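PDB 3DB7: putative calcium-regulated periplasmic protein from Bacteroides thetaiotaomicron, which binds calcium ions and is probably a calcium-regulated periplasmic protein of the PepSY-like family, its exact role being unknown. Local coordinates for residues Trp62-Cys67 / Lys96-Lys101. Sequence-based numbering, arbitrary orientation. Where two conformers were deposited one is given.
Sequences WEEVDC and KIERDK. With CA (calcium ion), chain C.
Trp62 meets Arg99 twice, through its ring and through its carbonyl. The guanidinium lies flat on the indole, planes 13° apart, with Arg99 CZ 3.7 Å from the centroid of the five-membered ring in a cation-pi contact. Arg99 CD sits over the six-membered ring in a CH-pi contact. Arg99 also grips Trp62 O side-on: NE donates at 2.8 Å, and NH2 donates within the carbonyl plane on a lone pair. Both bonds lie in the guanidinium plane, which fixes its rotation. The opposite ring face carries Val65 CG2, and Trp62 CZ3 touches Ile97 CG2 at the ring's rim. Glu63 O accepts from Arg99 N at 3.0 Å. Glu63 and Glu64 both face Glu55 on strand 53-56, a classic beta bulge. Strands 62-66 and 94-99 are antiparallel neighbours in the middle of the chain's sheet. With chi1 at 176° and the chain straight beyond CG, Glu64 runs alongside Glu98 and brings its carboxylate to the metal. Glu64 OE1 binds the calcium ion at 2.3 Å, with Glu55 and with Asp124 and Asp126 of the second subunit, and accepts from Lys53 NZ. Glu98 OE2 reaches the same ion through water 2. Val65 and Ile97 form a hydrogen-bonded pair; Val65 N to Ile97 O is 2.8 Å and nearly straight. Asp66 packs against Lys96 CD; in one of two Lys96 conformers, water 1 may join NZ to Asp66 OD2, which also salt-bridges Lys68.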
ATOM      1  N   TRP A  62       8.801 -13.334  -4.260  1.00  9.29           N
ATOM      2  CA  TRP A  62       7.583 -12.540  -4.412  1.00  9.57           C
ATOM      3  C   TRP A  62       7.607 -11.318  -3.536  1.00  9.01           C
ATOM      4  O   TRP A  62       8.076 -11.375  -2.378  1.00  9.54           O
ATOM      5  CB  TRP A  62       6.323 -13.372  -4.167  1.00 11.31           C
ATOM      6  CG  TRP A  62       6.069 -13.828  -2.780  1.00  9.94           C
ATOM      7  CD1 TRP A  62       6.475 -14.996  -2.219  1.00 14.42           C
ATOM      8  CD2 TRP A  62       5.306 -13.130  -1.767  1.00  9.31           C
ATOM      9  NE1 TRP A  62       6.016 -15.074  -0.903  1.00 13.94           N
ATOM     10  CE2 TRP A  62       5.292 -13.943  -0.624  1.00 10.56           C
ATOM     11  CE3 TRP A  62       4.649 -11.883  -1.718  1.00 11.14           C
ATOM     12  CZ2 TRP A  62       4.651 -13.569   0.546  1.00 11.61           C
ATOM     13  CZ3 TRP A  62       4.018 -11.531  -0.581  1.00 12.11           C
ATOM     14  CH2 TRP A  62       4.011 -12.382   0.536  1.00 11.32           C
ATOM     15  N   GLU A  63       7.049 -10.227  -4.078  1.00  9.10           N
ATOM     16  CA  GLU A  63       6.865  -8.984  -3.316  1.00 10.30           C
ATOM     17  C   GLU A  63       5.402  -8.535  -3.283  1.00  8.62           C
ATOM     18  O   GLU A  63       5.011  -7.809  -2.365  1.00  9.15           O
ATOM     19  CB  GLU A  63       7.732  -7.858  -3.852  1.00 11.83           C
ATOM     20  CG  GLU A  63       9.190  -8.013  -3.502  1.00 15.38           C
ATOM     21  CD  GLU A  63      10.109  -6.910  -3.983  1.00 22.62           C
ATOM     22  OE1 GLU A  63       9.999  -6.489  -5.144  1.00 19.54           O
ATOM     23  OE2 GLU A  63      11.020  -6.574  -3.189  1.00 34.05           O
ATOM     24  N   GLU A  64       4.590  -8.996  -4.257  1.00  9.22           N
ATOM     25  CA  GLU A  64       3.180  -8.629  -4.342  1.00  8.50           C
ATOM     26  C   GLU A  64       2.438  -9.758  -4.932  1.00  7.92           C
ATOM     27  O   GLU A  64       2.829 -10.268  -5.985  1.00  9.45           O
ATOM     28  CB  GLU A  64       2.999  -7.383  -5.212  1.00  9.07           C
ATOM     29  CG  GLU A  64       1.550  -6.986  -5.427  1.00 11.06           C
ATOM     30  CD  GLU A  64       1.346  -5.905  -6.523  1.00 12.90           C
ATOM     31  OE1 GLU A  64       2.349  -5.368  -7.102  1.00 10.10           O
ATOM     32  OE2 GLU A  64       0.173  -5.622  -6.800  1.00 13.37           O
ATOM     33  N   VAL A  65       1.401 -10.224  -4.285  1.00  8.19           N
ATOM     34  CA  VAL A  65       0.464 -11.181  -4.841  1.00  9.03           C
ATOM     35  C   VAL A  65      -0.903 -10.524  -4.808  1.00 10.73           C
ATOM     36  O   VAL A  65      -1.477 -10.331  -3.726  1.00  9.89           O
ATOM     37  CB  VAL A  65       0.451 -12.499  -4.034  1.00  9.53           C
ATOM     38  CG1 VAL A  65      -0.609 -13.446  -4.611  1.00 10.00           C
ATOM     39  CG2 VAL A  65       1.838 -13.133  -4.030  1.00 10.53           C
ATOM     40  N   ASP A  66      -1.404 -10.116  -5.979  1.00  9.67           N
ATOM     41  CA  ASP A  66      -2.684  -9.404  -6.086  1.00 10.56           C
ATOM     42  C   ASP A  66      -3.693 -10.318  -6.730  1.00 11.63           C
ATOM     43  O   ASP A  66      -3.698 -10.528  -7.968  1.00 11.82           O
ATOM     44  CB  ASP A  66      -2.530  -8.120  -6.911  1.00 11.75           C
ATOM     45  CG  ASP A  66      -3.797  -7.321  -6.980  1.00 17.37           C
ATOM     46  OD1 ASP A  66      -4.838  -7.877  -6.565  1.00 16.02           O
ATOM     47  OD2 ASP A  66      -3.751  -6.145  -7.438  1.00 24.17           O
ATOM     48  N   CYS A  67      -4.509 -10.916  -5.884  1.00  9.68           N
ATOM     49  CA  CYS A  67      -5.535 -11.825  -6.327  1.00  9.15           C
ATOM     50  C   CYS A  67      -6.903 -11.234  -6.092  1.00  8.73           C
ATOM     51  O   CYS A  67      -7.833 -11.919  -5.706  1.00  9.32           O
ATOM     52  CB  CYS A  67      -5.380 -13.167  -5.615  1.00  9.65           C
ATOM     53  SG  CYS A  67      -3.946 -14.120  -6.148  1.00 11.76           S
ATOM     54  N   LYS A  96      -5.034  -9.227  -1.497  0.50  8.71           N
ATOM     55  CA  LYS A  96      -3.674  -8.922  -1.867  0.50  9.31           C
ATOM     56  C   LYS A  96      -2.791  -9.039  -0.653  0.50  9.23           C
ATOM     57  O   LYS A  96      -3.224  -8.771   0.464  0.50  7.91           O
ATOM     58  CB  LYS A  96      -3.564  -7.493  -2.438  0.50  9.93           C
ATOM     59  CG  LYS A  96      -2.164  -7.086  -2.852  0.50 13.96           C
ATOM     60  CD  LYS A  96      -2.200  -5.817  -3.662  0.50 16.51           C
ATOM     61  CE  LYS A  96      -2.967  -4.766  -2.909  0.50 16.44           C
ATOM     62  NZ  LYS A  96      -3.047  -3.494  -3.728  0.50 30.36           N
ATOM     63  N   ILE A  97      -1.549  -9.448  -0.886  1.00  9.05           N
ATOM     64  CA  ILE A  97      -0.528  -9.415   0.131  1.00 10.28           C
ATOM     65  C   ILE A  97       0.744  -8.887  -0.507  1.00  9.72           C
ATOM     66  O   ILE A  97       1.082  -9.243  -1.659  1.00 10.55           O
ATOM     67  CB  ILE A  97      -0.316 -10.772   0.827  1.00  8.66           C
ATOM     68  CG1 ILE A  97       0.668 -10.664   1.996  1.00  9.96           C
ATOM     69  CG2 ILE A  97       0.130 -11.899  -0.163  1.00 12.33           C
ATOM     70  CD1 ILE A  97       0.686 -11.953   2.874  1.00 14.30           C
ATOM     71  N   GLU A  98       1.447  -8.061   0.235  1.00  8.69           N
ATOM     72  CA  GLU A  98       2.727  -7.473  -0.177  1.00  9.09           C
ATOM     73  C   GLU A  98       3.707  -7.576   0.937  1.00 10.17           C
ATOM     74  O   GLU A  98       3.329  -7.592   2.109  1.00  9.34           O
ATOM     75  CB  GLU A  98       2.554  -6.011  -0.495  1.00  9.12           C
ATOM     76  CG  GLU A  98       1.600  -5.782  -1.664  1.00 12.53           C
ATOM     77  CD  GLU A  98       1.214  -4.321  -1.866  1.00 24.08           C
ATOM     78  OE1 GLU A  98       0.426  -3.767  -1.058  1.00 23.72           O
ATOM     79  OE2 GLU A  98       1.691  -3.717  -2.834  1.00 26.52           O
ATOM     80  N   ARG A  99       5.002  -7.567   0.594  1.00  9.50           N
ATOM     81  CA  ARG A  99       6.028  -7.568   1.621  1.00 10.25           C
ATOM     82  C   ARG A  99       7.272  -6.845   1.102  1.00 11.86           C
ATOM     83  O   ARG A  99       7.517  -6.821  -0.126  1.00 12.07           O
ATOM     84  CB  ARG A  99       6.365  -8.987   2.056  1.00  9.91           C
ATOM     85  CG  ARG A  99       7.067  -9.769   1.007  1.00 10.59           C
ATOM     86  CD  ARG A  99       7.466 -11.173   1.495  1.00 11.56           C
ATOM     87  NE  ARG A  99       7.991 -11.943   0.370  1.00 12.39           N
ATOM     88  CZ  ARG A  99       8.620 -13.095   0.444  1.00 15.27           C
ATOM     89  NH1 ARG A  99       8.826 -13.701   1.621  1.00 18.38           N
ATOM     90  NH2 ARG A  99       9.065 -13.632  -0.675  1.00 14.06           N
ATOM     91  N   ASP A 100       8.022  -6.301   2.045  1.00 10.91           N
ATOM     92  CA  ASP A 100       9.324  -5.746   1.751  1.00 11.03           C
ATOM     93  C   ASP A 100      10.195  -6.026   2.946  1.00 17.07           C
ATOM     94  O   ASP A 100       9.911  -6.954   3.706  1.00 16.32           O
ATOM     95  CB  ASP A 100       9.228  -4.294   1.348  1.00 14.41           C
ATOM     96  CG  ASP A 100       8.879  -3.402   2.471  1.00 19.98           C
ATOM     97  OD1 ASP A 100       8.735  -3.883   3.593  1.00 15.34           O
ATOM     98  OD2 ASP A 100       8.795  -2.173   2.251  1.00 32.08           O
ATOM     99  N   LYS A 101      11.292  -5.300   3.045  1.00 15.65           N
ATOM    100  CA  LYS A 101      12.298  -5.629   4.035  1.00 16.98           C
ATOM    101  C   LYS A 101      11.886  -5.216   5.393  1.00 19.00           C
ATOM    102  O   LYS A 101      12.622  -5.453   6.363  1.00 24.08           O
ATOM    103  CB  LYS A 101      13.621  -4.918   3.730  1.00 19.69           C
ATOM    104  CG  LYS A 101      14.601  -5.761   3.045  1.00 30.71           C
ATOM    105  CD  LYS A 101      14.003  -6.379   1.848  1.00 31.86           C
ATOM    106  CE  LYS A 101      14.641  -7.711   1.558  1.00 31.92           C
ATOM    107  NZ  LYS A 101      14.587  -7.951   0.102  1.00 31.81           N
TER
HETATM  108 CA    CA C   2       4.139  -3.972  -6.897  1.00  9.06          CA
HETATM  109  O   HOH W   1      -4.758  -3.637  -5.819  1.00 42.23           O
HETATM  110  O   HOH W   2       3.510  -3.826  -4.517  1.00 15.83           O
HETATM  111  O   HOH W   3       5.821  -5.264  -5.741  1.00 12.02           O